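Local coordinates for WYL1 (Ruminococcus sp., PDB 6OAW), which probably modulates the type VI-D CRISPR-Cas system as an accessory protein built around a WYL domain, at residues V312-K317 with Y355-F360; Y113-L118 with L150-K155. All coordinates share one frame; numbering follows the deposited sequence.

Contact 1: V312-K317 with Y355-F360; sequences VYLTEK and YYFNKF
V312 and L314 meet F357 in a buried strand-to-helix contact of the C-terminal alpha+beta region, which illustrates how a sheet receives an aromatic side chain from a covering helix. The two aliphatic residues stand two apart on strand 310-314, the middle strand of a three-stranded antiparallel sheet, and F357 comes from helix 350-357. The main interaction is a CH-pi contact: V312 CG1 lies 3.8 Å from the centroid of the F357 ring and only 5° off its normal, almost exactly above the centre. With CG1 anti to the backbone N (chi1 -172°), the second branch of V312 stands beside that nitrogen and lies on the same side of the ring, displaced toward its CD2-CE2 bond, CG2 being 3.9 Å from F357 CD2. The opposite face of the same ring is covered by Y356 CD2, 3.5 Å above the plane, so the phenyl group is clamped between a methyl and a neighbouring aromatic edge. F346 of the adjacent strand adds an edge-to-face partner. Replacing F357 by an alanine would probably open a gap between V312 and Y356 and leave the L314 methyl without its aromatic neighbour. From F357 the chain folds into a type I turn closed by F360 N and F357 O, which brings the F360 ring under F357, with F357 CD1 3.5 Å above its plane. From within the turn K359 NZ donates to Y356 O at 2.9 Å. The tightest approach across the contact comes obliquely, from L314 CD2 to F357 CE1 at 3.5 Å.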
loop_
_atom_site.group_PDB
_atom_site.type_symbol
_atom_site.label_atom_id
_atom_site.label_comp_id
_atom_site.label_asym_id
_atom_site.label_seq_id
_atom_site.Cartn_x
_atom_site.Cartn_y
_atom_site.Cartn_z
ATOM N N VAL B 312 -3.936 -16.794 -28.222
ATOM C CA VAL B 312 -2.738 -15.936 -27.989
ATOM C C VAL B 312 -1.478 -16.736 -28.290
ATOM O O VAL B 312 -1.287 -17.760 -27.663
ATOM C CB VAL B 312 -2.690 -15.378 -26.555
ATOM C CG1 VAL B 312 -1.584 -14.355 -26.423
ATOM C CG2 VAL B 312 -4.013 -14.759 -26.176
ATOM N N TYR B 313 -0.663 -16.253 -29.229
ATOM C CA TYR B 313 0.679 -16.811 -29.512
ATOM C C TYR B 313 1.632 -16.255 -28.459
ATOM O O TYR B 313 1.742 -15.009 -28.370
ATOM C CB TYR B 313 1.160 -16.461 -30.914
ATOM C CG TYR B 313 2.489 -17.069 -31.261
ATOM C CD1 TYR B 313 2.569 -18.348 -31.777
ATOM C CD2 TYR B 313 3.670 -16.371 -31.065
ATOM C CE1 TYR B 313 3.787 -18.927 -32.079
ATOM C CE2 TYR B 313 4.897 -16.931 -31.380
ATOM C CZ TYR B 313 4.956 -18.218 -31.874
ATOM O OH TYR B 313 6.166 -18.780 -32.203
ATOM N N LEU B 314 2.234 -17.144 -27.663
ATOM C CA LEU B 314 3.290 -16.770 -26.685
ATOM C C LEU B 314 4.634 -17.232 -27.239
ATOM O O LEU B 314 4.704 -18.372 -27.709
ATOM C CB LEU B 314 3.029 -17.444 -25.340
ATOM C CG LEU B 314 1.685 -17.146 -24.698
ATOM C CD1 LEU B 314 1.581 -17.869 -23.380
ATOM C CD2 LEU B 314 1.497 -15.678 -24.477
ATOM N N THR B 315 5.644 -16.366 -27.228
ATOM C CA THR B 315 7.054 -16.775 -27.416
ATOM C C THR B 315 7.553 -17.381 -26.108
ATOM O O THR B 315 6.789 -17.388 -25.126
ATOM C CB THR B 315 7.945 -15.594 -27.812
ATOM O OG1 THR B 315 7.802 -14.673 -26.735
ATOM C CG2 THR B 315 7.574 -14.968 -29.141
ATOM N N GLU B 316 8.797 -17.849 -26.108
ATOM C CA GLU B 316 9.485 -18.322 -24.877
ATOM C C GLU B 316 9.496 -17.173 -23.870
ATOM O O GLU B 316 9.082 -17.388 -22.715
ATOM C CB GLU B 316 10.900 -18.800 -25.195
ATOM C CG GLU B 316 10.930 -20.018 -26.089
ATOM C CD GLU B 316 12.336 -20.495 -26.378
ATOM O OE1 GLU B 316 13.066 -20.779 -25.399
ATOM O OE2 GLU B 316 12.707 -20.512 -27.571
ATOM N N LYS B 317 9.924 -15.994 -24.310
ATOM C CA LYS B 317 9.912 -14.765 -23.476
ATOM C C LYS B 317 8.486 -14.507 -22.960
ATOM O O LYS B 317 8.350 -14.102 -21.791
ATOM C CB LYS B 317 10.475 -13.588 -24.277
ATOM C CG LYS B 317 10.299 -12.232 -23.612
ATOM C CD LYS B 317 11.243 -11.166 -24.112
ATOM C CE LYS B 317 10.685 -9.776 -23.871
ATOM N NZ LYS B 317 11.551 -8.708 -24.419
ATOM N N TYR B 355 -6.621 -6.971 -21.670
ATOM C CA TYR B 355 -5.986 -6.138 -20.611
ATOM C C TYR B 355 -4.688 -6.807 -20.141
ATOM O O TYR B 355 -3.799 -6.101 -19.674
ATOM C CB TYR B 355 -6.886 -5.856 -19.400
ATOM C CG TYR B 355 -8.092 -4.987 -19.646
ATOM C CD1 TYR B 355 -8.184 -4.170 -20.759
ATOM C CD2 TYR B 355 -9.124 -4.943 -18.729
ATOM C CE1 TYR B 355 -9.277 -3.338 -20.954
ATOM C CE2 TYR B 355 -10.229 -4.135 -18.914
ATOM C CZ TYR B 355 -10.303 -3.329 -20.031
ATOM O OH TYR B 355 -11.379 -2.506 -20.202
ATOM N N TYR B 356 -4.521 -8.115 -20.326
ATOM C CA TYR B 356 -3.269 -8.780 -19.894
ATOM C C TYR B 356 -2.184 -8.700 -20.971
ATOM O O TYR B 356 -1.014 -8.410 -20.644
ATOM C CB TYR B 356 -3.503 -10.238 -19.553
ATOM C CG TYR B 356 -2.308 -10.883 -18.924
ATOM C CD1 TYR B 356 -1.922 -10.570 -17.634
ATOM C CD2 TYR B 356 -1.509 -11.757 -19.642
ATOM C CE1 TYR B 356 -0.820 -11.170 -17.055
ATOM C CE2 TYR B 356 -0.382 -12.335 -19.083
ATOM C CZ TYR B 356 -0.046 -12.058 -17.777
ATOM O OH TYR B 356 1.053 -12.643 -17.202
ATOM N N PHE B 357 -2.549 -9.003 -22.221
ATOM C CA PHE B 357 -1.560 -9.164 -23.307
ATOM C C PHE B 357 -1.343 -7.847 -24.070
ATOM O O PHE B 357 -0.453 -7.830 -24.923
ATOM C CB PHE B 357 -1.946 -10.337 -24.189
ATOM C CG PHE B 357 -1.761 -11.669 -23.526
ATOM C CD1 PHE B 357 -0.495 -12.116 -23.202
ATOM C CD2 PHE B 357 -2.851 -12.487 -23.256
ATOM C CE1 PHE B 357 -0.336 -13.365 -22.623
ATOM C CE2 PHE B 357 -2.685 -13.717 -22.645
ATOM C CZ PHE B 357 -1.428 -14.160 -22.346
ATOM N N ASN B 358 -2.075 -6.777 -23.758
ATOM C CA ASN B 358 -1.861 -5.479 -24.447
ATOM C C ASN B 358 -0.420 -4.975 -24.244
ATOM O O ASN B 358 0.032 -4.223 -25.115
ATOM C CB ASN B 358 -2.891 -4.418 -24.060
ATOM C CG ASN B 358 -2.921 -4.069 -22.588
ATOM O OD1 ASN B 358 -2.045 -4.495 -21.836
ATOM N ND2 ASN B 358 -3.908 -3.269 -22.204
ATOM N N LYS B 359 0.289 -5.379 -23.176
ATOM C CA LYS B 359 1.695 -4.965 -22.943
ATOM C C LYS B 359 2.704 -5.990 -23.469
ATOM O O LYS B 359 3.875 -5.791 -23.281
ATOM C CB LYS B 359 1.946 -4.707 -21.462
ATOM C CG LYS B 359 1.628 -5.885 -20.545
ATOM C CD LYS B 359 1.958 -5.653 -19.131
ATOM C CE LYS B 359 1.390 -6.739 -18.260
ATOM N NZ LYS B 359 -0.075 -6.822 -18.427
ATOM N N PHE B 360 2.306 -7.049 -24.157
ATOM C CA PHE B 360 3.249 -8.141 -24.524
ATOM C C PHE B 360 3.840 -7.945 -25.917
ATOM O O PHE B 360 4.813 -8.605 -26.195
ATOM C CB PHE B 360 2.538 -9.485 -24.459
ATOM C CG PHE B 360 2.585 -10.165 -23.123
ATOM C CD1 PHE B 360 1.958 -9.612 -22.015
ATOM C CD2 PHE B 360 3.214 -11.391 -22.985
ATOM C CE1 PHE B 360 1.978 -10.274 -20.796
ATOM C CE2 PHE B 360 3.261 -12.022 -21.758
ATOM C CZ PHE B 360 2.639 -11.468 -20.667
#

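Contact 2: Y113-L118 with L150-K155; sequences YLISKL and LYYENK
Beside Y152, whose ring meets I115, the neighbouring carboxylate oxygen E153 OE2 is gripped by two backbone N-H groups, those of V91 and E92 at the start of helix 92-96, a helix end that would probably stabilise the negative charge of this buried group. Against that polar anchor, the contact between 113-118 and 150-155 is slight and apolar, an example of two helical segments meeting chiefly through one branched residue. I115 points its two branches at different partners. CG1 stands anti to the carbonyl carbon (chi1 -64°) and carries CD1 obliquely up to the Y152 ring, 4.2 Å from CD1 of that tyrosine, while I115 CG2 comes 4.4 Å from K155 CB. At the I115–K155 pair the backbones approach to 7.2 Å between CA atoms. K155 offers only the root of its side chain here, and the rest leads off from the contact. The Y152 ring is braced from its own helix, with Y151 CD2 3.6 Å above one face. Around the pair, Y152 OH has a weak hydrogen bond with K111 NZ of helix 104-122, I95 touches both I115 and Y152, and V156 meets I115 and L118. At the start of helix 151-156, L150 O accepts N154 N at 3.0 Å and, weakly, N154 ND2. With direct approaches no closer than that of I115 to the tyrosine ring, dispersion and the shedding of water from I115 probably supply most of the attraction between these two segments, while directional bonding is left to their surroundings.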
loop_
_atom_site.group_PDB
_atom_site.type_symbol
_atom_site.label_atom_id
_atom_site.label_comp_id
_atom_site.label_asym_id
_atom_site.label_seq_id
_atom_site.Cartn_x
_atom_site.Cartn_y
_atom_site.Cartn_z
ATOM N N TYR B 113 -1.394 0.495 29.318
ATOM C CA TYR B 113 -0.323 0.185 28.341
ATOM C C TYR B 113 -0.740 0.690 26.954
ATOM O O TYR B 113 0.122 1.250 26.260
ATOM C CB TYR B 113 0.004 -1.315 28.297
ATOM C CG TYR B 113 0.698 -1.774 27.034
ATOM C CD1 TYR B 113 2.076 -1.646 26.890
ATOM C CD2 TYR B 113 -0.003 -2.309 25.965
ATOM C CE1 TYR B 113 2.739 -2.058 25.743
ATOM C CE2 TYR B 113 0.643 -2.712 24.803
ATOM C CZ TYR B 113 2.025 -2.609 24.697
ATOM O OH TYR B 113 2.675 -2.950 23.530
ATOM N N LEU B 114 -1.995 0.460 26.543
ATOM C CA LEU B 114 -2.505 0.891 25.211
ATOM C C LEU B 114 -2.604 2.430 25.136
ATOM O O LEU B 114 -2.216 3.025 24.110
ATOM C CB LEU B 114 -3.882 0.270 24.943
ATOM C CG LEU B 114 -3.894 -1.171 24.440
ATOM C CD1 LEU B 114 -5.315 -1.715 24.421
ATOM C CD2 LEU B 114 -3.302 -1.278 23.042
ATOM N N ILE B 115 -3.224 3.064 26.117
ATOM C CA ILE B 115 -3.390 4.547 26.135
ATOM C C ILE B 115 -1.998 5.168 25.986
ATOM O O ILE B 115 -1.826 5.968 25.072
ATOM C CB ILE B 115 -4.106 5.027 27.411
ATOM C CG1 ILE B 115 -5.537 4.488 27.497
ATOM C CG2 ILE B 115 -4.074 6.537 27.518
ATOM C CD1 ILE B 115 -6.250 4.475 26.180
ATOM N N SER B 116 -1.025 4.749 26.795
ATOM C CA SER B 116 0.341 5.328 26.792
ATOM C C SER B 116 1.024 5.142 25.433
ATOM O O SER B 116 1.756 6.048 25.043
ATOM C CB SER B 116 1.205 4.783 27.891
ATOM O OG SER B 116 2.575 5.042 27.608
ATOM N N LYS B 117 0.855 4.001 24.764
ATOM C CA LYS B 117 1.576 3.703 23.495
ATOM C C LYS B 117 0.878 4.458 22.353
ATOM O O LYS B 117 1.586 4.922 21.425
ATOM C CB LYS B 117 1.685 2.183 23.312
ATOM C CG LYS B 117 1.882 1.654 21.897
ATOM C CD LYS B 117 2.344 0.172 21.859
ATOM N N LEU B 118 -0.445 4.594 22.403
ATOM C CA LEU B 118 -1.182 5.384 21.385
ATOM C C LEU B 118 -0.876 6.886 21.577
ATOM O O LEU B 118 -0.650 7.562 20.574
ATOM C CB LEU B 118 -2.680 5.064 21.444
ATOM C CG LEU B 118 -3.066 3.650 20.987
ATOM C CD1 LEU B 118 -4.540 3.386 21.234
ATOM C CD2 LEU B 118 -2.707 3.418 19.524
ATOM N N LEU B 150 -16.447 9.639 23.523
ATOM C CA LEU B 150 -15.045 9.643 23.017
ATOM C C LEU B 150 -14.086 9.571 24.214
ATOM O O LEU B 150 -13.020 10.240 24.185
ATOM C CB LEU B 150 -14.836 10.926 22.199
ATOM C CG LEU B 150 -15.431 10.889 20.788
ATOM C CD1 LEU B 150 -15.415 12.270 20.141
ATOM C CD2 LEU B 150 -14.676 9.890 19.928
ATOM N N TYR B 151 -14.480 8.838 25.255
ATOM C CA TYR B 151 -13.754 8.779 26.548
ATOM C C TYR B 151 -12.253 8.549 26.303
ATOM O O TYR B 151 -11.432 9.333 26.776
ATOM C CB TYR B 151 -14.392 7.705 27.440
ATOM C CG TYR B 151 -13.791 7.571 28.818
ATOM C CD1 TYR B 151 -13.911 8.572 29.771
ATOM C CD2 TYR B 151 -13.101 6.418 29.165
ATOM C CE1 TYR B 151 -13.333 8.439 31.023
ATOM C CE2 TYR B 151 -12.521 6.265 30.408
ATOM C CZ TYR B 151 -12.640 7.279 31.340
ATOM O OH TYR B 151 -12.041 7.110 32.553
ATOM N N TYR B 152 -11.894 7.487 25.579
ATOM C CA TYR B 152 -10.488 7.035 25.436
ATOM C C TYR B 152 -9.735 7.943 24.459
ATOM O O TYR B 152 -8.522 8.121 24.632
ATOM C CB TYR B 152 -10.439 5.562 25.036
ATOM C CG TYR B 152 -10.994 4.654 26.099
ATOM C CD1 TYR B 152 -10.306 4.424 27.279
ATOM C CD2 TYR B 152 -12.230 4.055 25.941
ATOM C CE1 TYR B 152 -10.824 3.597 28.271
ATOM C CE2 TYR B 152 -12.775 3.252 26.928
ATOM C CZ TYR B 152 -12.072 3.014 28.095
ATOM O OH TYR B 152 -12.645 2.185 29.024
ATOM N N GLU B 153 -10.419 8.495 23.456
ATOM C CA GLU B 153 -9.804 9.433 22.486
ATOM C C GLU B 153 -9.374 10.704 23.237
ATOM O O GLU B 153 -8.246 11.177 23.027
ATOM C CB GLU B 153 -10.778 9.699 21.332
ATOM C CG GLU B 153 -10.958 8.497 20.416
ATOM C CD GLU B 153 -11.968 7.444 20.862
ATOM O OE1 GLU B 153 -12.703 7.717 21.837
ATOM O OE2 GLU B 153 -12.042 6.344 20.217
ATOM N N ASN B 154 -10.219 11.201 24.128
ATOM C CA ASN B 154 -9.934 12.407 24.963
ATOM C C ASN B 154 -8.632 12.200 25.760
ATOM O O ASN B 154 -7.844 13.165 25.878
ATOM C CB ASN B 154 -11.130 12.760 25.850
ATOM C CG ASN B 154 -12.162 13.579 25.108
ATOM O OD1 ASN B 154 -11.886 14.708 24.734
ATOM N ND2 ASN B 154 -13.338 13.020 24.874
ATOM N N LYS B 155 -8.395 10.982 26.248
ATOM C CA LYS B 155 -7.197 10.635 27.051
ATOM C C LYS B 155 -5.982 10.489 26.134
ATOM O O LYS B 155 -4.938 11.080 26.439
ATOM C CB LYS B 155 -7.428 9.346 27.846
ATOM C CG LYS B 155 -8.276 9.482 29.112
ATOM C CD LYS B 155 -8.412 8.139 29.823
ATOM C CE LYS B 155 -9.438 8.134 30.936
ATOM N NZ LYS B 155 -8.793 7.987 32.256
#

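How the contacts relate
The two contacts stand on opposite sides of the chain's centre, 54 Å apart between centres and about 39 Å between nearest atoms, and share no helix or strand. Contact 2 comes first along the chain and is complete before contact 1 begins; it pairs helices 104-122 and 151-156 of the N-terminal, largely helical part. The six-stranded antiparallel sheet built from strands between 205 and 270 follows, and only then the three-stranded sheet and helices around contact 1. Each therefore belongs to a separate region of the chain. Both nevertheless lie beside the second subunit, which is thus met on both sides of the chain's centre.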